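Local coordinates for protein alpha-glucosidase YIHQ (Escherichia coli, PDB 5AEG) that hydrolyses sulfoquinovosyl diacylglycerides and simple sulfoquinovosides such as sulfoquinovosyl glycerol, releasing sulfoquinovose for bacterial sulfoglycolysis, at residues M468-G471 with D472-V475; S151-G154 with V155-K159. All coordinates share one frame; numbering follows the deposited sequence.

Overall arrangement
Both contacts are buried local turns, and they meet at one calcium ion. Contact 1 follows strand 468-469 of the TIM barrel. Contact 2 belongs to the loop between strand 145-148 and helix 162-169, in the N-terminal domain. Their centres lie about 11 Å apart. Each supplies ligands to the metal, and Asp481 and water 2 complete the site, so the ion bridges the loop of the N-terminal domain and the barrel. Contact 1 lies nearer the centre of the chain and holds Asp472, the inferred proton donor. There an uncharged amide and a water bond to the backbone. In contact 2 an arginine does this, and the residues around it supply two more calcium ligands.

Contact 1. Residues M468-G471 with D472-V475; sequences MWAG and DQNV. With CA (calcium ion), chain D.
Gln473 folds back over the turn and takes hold of Ala470. Its NE2 donates to Ala470 O at 2.9 Å, with an N-H...O angle of 157°. The acceptor lies near the plane of the Gln473 amide, but the donor stands above the carbonyl plane of Ala470. A bend at chi2 (74°) turns the amide back toward the strand end. The other amide atom, Gln473 OE1, meets water 1 at 2.7 Å, and this water is also 2.7 Å from Gly471 O. In this tight part, a CB on the buried Gly471 would run into Asp472 N. With a leucine in place of Gln473, Ala470 O would probably lose its amide donor and water 1 one of its acceptors. The looser side is that of the partly exposed Asp472, the inferred proton donor, where the ion and water 2 replace direct side-chain packing. Asp472 points its CB away from the strand end, and its carboxylate turns to the calcium. The ion takes both Asp472 O and Asp472 OD2, each at 2.4 Å. Water 2 joins it to Asn474 OD1. The turn leaves the sixth TIM-barrel strand, and Ala470 and Gln473 pack on Ser503 of strand 501-505.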
ATOM      1  N   MET A 468       6.185   2.424   1.600  1.00 19.57           N
ATOM      2  CA  MET A 468       4.867   2.718   1.107  1.00 17.78           C
ATOM      3  C   MET A 468       4.367   4.022   1.762  1.00 19.73           C
ATOM      4  O   MET A 468       4.655   4.322   2.916  1.00 18.22           O
ATOM      5  CB  MET A 468       3.846   1.580   1.329  1.00 19.41           C
ATOM      6  CG  MET A 468       4.274   0.232   0.833  1.00 18.49           C
ATOM      7  SD  MET A 468       4.711   0.199  -0.880  1.00 20.48           S
ATOM      8  CE  MET A 468       3.331   0.871  -1.724  1.00 23.36           C
ATOM      9  N   TRP A 469       3.604   4.803   0.979  1.00 20.67           N
ATOM     10  CA  TRP A 469       2.800   5.880   1.558  1.00 19.63           C
ATOM     11  C   TRP A 469       1.351   5.624   1.238  1.00 20.13           C
ATOM     12  O   TRP A 469       1.004   5.078   0.179  1.00 19.21           O
ATOM     13  CB  TRP A 469       3.308   7.296   1.298  1.00 23.07           C
ATOM     14  CG  TRP A 469       2.485   8.230   0.443  1.00 19.57           C
ATOM     15  CD1 TRP A 469       1.562   9.160   0.861  1.00 17.99           C
ATOM     16  CD2 TRP A 469       2.583   8.386  -0.990  1.00 22.66           C
ATOM     17  NE1 TRP A 469       1.046   9.805  -0.226  1.00 18.69           N
ATOM     18  CE2 TRP A 469       1.621   9.308  -1.366  1.00 19.18           C
ATOM     19  CE3 TRP A 469       3.320   7.721  -1.987  1.00 26.08           C
ATOM     20  CZ2 TRP A 469       1.409   9.674  -2.731  1.00 27.58           C
ATOM     21  CZ3 TRP A 469       3.134   8.092  -3.306  1.00 25.84           C
ATOM     22  CH2 TRP A 469       2.137   9.010  -3.666  1.00 24.71           C
ATOM     23  N   ALA A 470       0.491   6.170   2.090  1.00 16.87           N
ATOM     24  CA  ALA A 470      -0.921   5.875   2.005  1.00 17.85           C
ATOM     25  C   ALA A 470      -1.716   6.597   0.894  1.00 17.31           C
ATOM     26  O   ALA A 470      -2.911   6.497   0.858  1.00 18.50           O
ATOM     27  CB  ALA A 470      -1.566   6.142   3.349  1.00 18.79           C
ATOM     28  N   GLY A 471      -1.029   7.271  -0.006  1.00 18.23           N
ATOM     29  CA  GLY A 471      -1.706   7.873  -1.130  1.00 19.61           C
ATOM     30  C   GLY A 471      -2.579   9.037  -0.712  1.00 20.51           C
ATOM     31  O   GLY A 471      -2.260   9.681   0.255  1.00 18.84           O
ATOM     32  N   ASP A 472      -3.712   9.194  -1.405  1.00 18.18           N
ATOM     33  CA  ASP A 472      -4.613  10.407  -1.276  1.00 20.00           C
ATOM     34  C   ASP A 472      -5.648  10.166  -0.248  1.00 19.96           C
ATOM     35  O   ASP A 472      -6.594   9.470  -0.493  1.00 19.43           O
ATOM     36  CB  ASP A 472      -5.343  10.771  -2.599  1.00 22.83           C
ATOM     37  CG  ASP A 472      -6.174   9.537  -3.244  1.00 25.52           C
ATOM     38  OD1 ASP A 472      -5.352   8.637  -3.653  1.00 26.83           O
ATOM     39  OD2 ASP A 472      -7.523   9.401  -3.328  1.00 24.61           O
ATOM     40  N   GLN A 473      -5.468  10.760   0.962  1.00 17.90           N
ATOM     41  CA  GLN A 473      -6.577  10.931   1.866  1.00 17.20           C
ATOM     42  C   GLN A 473      -7.228  12.309   1.599  1.00 16.98           C
ATOM     43  O   GLN A 473      -6.570  13.236   1.167  1.00 16.02           O
ATOM     44  CB  GLN A 473      -6.105  10.972   3.371  1.00 16.20           C
ATOM     45  CG  GLN A 473      -5.890   9.565   3.898  1.00 17.97           C
ATOM     46  CD  GLN A 473      -4.636   8.961   3.352  1.00 16.05           C
ATOM     47  OE1 GLN A 473      -3.551   9.473   3.598  1.00 18.62           O
ATOM     48  NE2 GLN A 473      -4.762   7.884   2.570  1.00 18.19           N
ATOM     49  N   ASN A 474      -8.506  12.391   1.848  1.00 16.73           N
ATOM     50  CA  ASN A 474      -9.147  13.674   1.946  1.00 17.09           C
ATOM     51  C   ASN A 474      -8.523  14.487   3.081  1.00 18.34           C
ATOM     52  O   ASN A 474      -8.115  13.917   4.101  1.00 18.23           O
ATOM     53  CB  ASN A 474     -10.626  13.519   2.233  1.00 18.35           C
ATOM     54  CG  ASN A 474     -11.450  12.963   1.008  1.00 17.99           C
ATOM     55  OD1 ASN A 474     -10.958  12.856  -0.111  1.00 18.19           O
ATOM     56  ND2 ASN A 474     -12.682  12.571   1.270  1.00 18.82           N
ATOM     57  N   VAL A 475      -8.644  15.808   2.984  1.00 17.84           N
ATOM     58  CA  VAL A 475      -8.332  16.697   4.125  1.00 17.99           C
ATOM     59  C   VAL A 475      -9.535  16.780   5.051  1.00 20.76           C
ATOM     60  O   VAL A 475     -10.047  17.864   5.336  1.00 18.86           O
ATOM     61  CB  VAL A 475      -7.810  18.074   3.632  1.00 19.20           C
ATOM     62  CG1 VAL A 475      -6.470  17.888   2.928  1.00 18.30           C
ATOM     63  CG2 VAL A 475      -8.795  18.861   2.767  1.00 21.32           C
TER
HETATM   64 CA    CA D1680      -8.797   9.022  -1.327  1.00 18.04          CA
HETATM   65  O   HOH W   1      -1.015   9.480   2.637  1.00 16.33           O
HETATM   66  O   HOH W   2      -9.062  11.394  -1.380  1.00 18.24           O

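Contact 2. Residues S151-G154 with V155-K159; sequences SEQG and VGRNK. With CA (calcium ion), chain D.
Arg157 lays its side chain across that of Gln153 at about a right angle. The amide and guanidinium planes are turned only 30° from each other. The CD methylene of Arg157 lies 3.5 Å from Gln153 CD. The polar link goes to the backbone instead. Arg157 NE donates to Gln153 O at 2.9 Å. The N-H...O angle of 132° makes this a bent bond. The oxygen sits at the edge of the guanidinium, near its plane, and the donor is somewhat tilted from the carbonyl plane. The torsions explain the approach. CG of Arg157 is anti to its own carbonyl carbon (chi1 -54°), and a bend at chi3 brings NE over to Gln153 O. Beyond it, Arg157 NH1 bonds Asp480 O. Gly154 touches the aliphatic part, with its C 3.8 Å from Arg157 CG. A side chain on Gly154 would clash with that CG, and the backbone angles there also call for glycine.

The turn also serves the calcium site. Gly154 O binds the ion at 2.4 Å, and the side chain of Gln153 is a second ligand. The carbonyl held by Arg157 lies along the chain between these two ligand groups, so the bond is likely to steady both. Gly156 N bonds Asp481, itself a ligand, as a second-shell support. At the start of the loop, Ser151 OG donates to Glu152 O at 2.7 Å. The loop follows strand 145-148 and leads into helix 162-169, where Val155 packs on Val163 and Ala167.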
ATOM      1  N   SER A 151      -6.427   0.506  -8.897  1.00 19.62           N
ATOM      2  CA  SER A 151      -7.138   1.659  -9.424  1.00 21.68           C
ATOM      3  C   SER A 151      -6.880   2.882  -8.570  1.00 21.77           C
ATOM      4  O   SER A 151      -6.169   2.809  -7.544  1.00 17.54           O
ATOM      5  CB  SER A 151      -8.649   1.443  -9.488  1.00 21.26           C
ATOM      6  OG  SER A 151      -9.383   1.535  -8.234  1.00 19.54           O
ATOM      7  N   GLU A 152      -7.419   4.015  -9.012  1.00 20.32           N
ATOM      8  CA  GLU A 152      -7.504   5.141  -8.053  1.00 19.40           C
ATOM      9  C   GLU A 152      -8.252   4.658  -6.840  1.00 17.29           C
ATOM     10  O   GLU A 152      -9.162   3.803  -6.856  1.00 19.65           O
ATOM     11  CB  GLU A 152      -8.162   6.370  -8.609  1.00 22.19           C
ATOM     12  CG  GLU A 152      -7.502   6.919  -9.882  1.00 24.98           C
ATOM     13  CD  GLU A 152      -6.023   7.018  -9.735  1.00 28.14           C
ATOM     14  OE1 GLU A 152      -5.605   7.613  -8.684  1.00 28.79           O
ATOM     15  OE2 GLU A 152      -5.269   6.464 -10.614  1.00 25.94           O
ATOM     16  N   GLN A 153      -7.891   5.242  -5.703  1.00 18.46           N
ATOM     17  CA  GLN A 153      -8.372   4.760  -4.434  1.00 16.76           C
ATOM     18  C   GLN A 153      -9.784   5.315  -4.014  1.00 19.44           C
ATOM     19  O   GLN A 153     -10.443   4.776  -3.132  1.00 17.61           O
ATOM     20  CB  GLN A 153      -7.278   5.204  -3.434  1.00 19.64           C
ATOM     21  CG  GLN A 153      -7.416   4.609  -2.023  1.00 20.32           C
ATOM     22  CD  GLN A 153      -7.750   5.657  -1.025  1.00 23.12           C
ATOM     23  OE1 GLN A 153      -8.128   6.772  -1.373  1.00 20.18           O
ATOM     24  NE2 GLN A 153      -7.599   5.322   0.234  1.00 22.10           N
ATOM     25  N   GLY A 154     -10.242   6.372  -4.692  1.00 18.80           N
ATOM     26  CA  GLY A 154     -11.518   6.936  -4.440  1.00 19.03           C
ATOM     27  C   GLY A 154     -11.417   8.245  -3.678  1.00 19.29           C
ATOM     28  O   GLY A 154     -10.478   8.458  -2.932  1.00 17.30           O
ATOM     29  N   VAL A 155     -12.398   9.135  -3.853  1.00 20.34           N
ATOM     30  CA  VAL A 155     -12.467  10.382  -3.036  1.00 19.49           C
ATOM     31  C   VAL A 155     -13.755  10.273  -2.259  1.00 23.17           C
ATOM     32  O   VAL A 155     -14.892  10.377  -2.799  1.00 20.45           O
ATOM     33  CB  VAL A 155     -12.499  11.600  -3.999  1.00 20.27           C
ATOM     34  CG1 VAL A 155     -12.813  12.896  -3.259  1.00 18.00           C
ATOM     35  CG2 VAL A 155     -11.246  11.612  -4.893  1.00 18.98           C
ATOM     36  N   GLY A 156     -13.631  10.077  -0.951  1.00 20.32           N
ATOM     37  CA  GLY A 156     -14.783   9.779  -0.093  1.00 17.85           C
ATOM     38  C   GLY A 156     -14.951   8.286   0.223  1.00 17.64           C
ATOM     39  O   GLY A 156     -15.066   7.903   1.375  1.00 18.15           O
ATOM     40  N   ARG A 157     -15.051   7.453  -0.814  1.00 18.88           N
ATOM     41  CA  ARG A 157     -15.042   5.964  -0.676  1.00 19.71           C
ATOM     42  C   ARG A 157     -16.237   5.349   0.025  1.00 21.33           C
ATOM     43  O   ARG A 157     -16.183   4.200   0.454  1.00 20.91           O
ATOM     44  CB  ARG A 157     -13.748   5.524  -0.024  1.00 18.86           C
ATOM     45  CG  ARG A 157     -12.492   6.036  -0.738  1.00 20.05           C
ATOM     46  CD  ARG A 157     -11.155   5.651  -0.117  1.00 19.38           C
ATOM     47  NE  ARG A 157     -10.951   4.162  -0.366  1.00 21.87           N
ATOM     48  CZ  ARG A 157     -11.308   3.213   0.471  1.00 20.24           C
ATOM     49  NH1 ARG A 157     -11.774   3.522   1.642  1.00 22.39           N
ATOM     50  NH2 ARG A 157     -11.181   1.910   0.155  1.00 22.13           N
ATOM     51  N   ASN A 158     -17.348   6.085   0.198  1.00 20.67           N
ATOM     52  CA  ASN A 158     -18.501   5.555   0.966  1.00 22.17           C
ATOM     53  C   ASN A 158     -19.751   6.113   0.319  1.00 22.55           C
ATOM     54  O   ASN A 158     -19.947   7.345   0.321  1.00 21.39           O
ATOM     55  CB  ASN A 158     -18.371   5.917   2.457  1.00 22.23           C
ATOM     56  CG  ASN A 158     -19.477   5.354   3.311  1.00 25.84           C
ATOM     57  OD1 ASN A 158     -20.648   5.323   2.908  1.00 24.23           O
ATOM     58  ND2 ASN A 158     -19.141   4.932   4.491  1.00 23.32           N
ATOM     59  N   LYS A 159     -20.570   5.238  -0.282  1.00 23.29           N
ATOM     60  CA  LYS A 159     -21.745   5.772  -1.067  1.00 27.74           C
ATOM     61  C   LYS A 159     -22.737   6.626  -0.236  1.00 25.54           C
ATOM     62  O   LYS A 159     -23.455   7.404  -0.807  1.00 25.37           O
ATOM     63  CB  LYS A 159     -22.527   4.664  -1.817  1.00 26.21           C
ATOM     64  CG  LYS A 159     -21.668   3.917  -2.807  1.00 28.32           C
ATOM     65  CD  LYS A 159     -20.789   4.742  -3.712  1.00 26.88           C
ATOM     66  CE  LYS A 159     -20.278   3.935  -4.862  1.00 26.21           C
ATOM     67  NZ  LYS A 159     -19.286   4.658  -5.683  1.00 22.72           N
TER
HETATM   68 CA    CA D1680      -8.797   9.022  -1.327  1.00 18.04          CA
HETATM   69  O   HOH W   2      -9.062  11.394  -1.380  1.00 18.24           O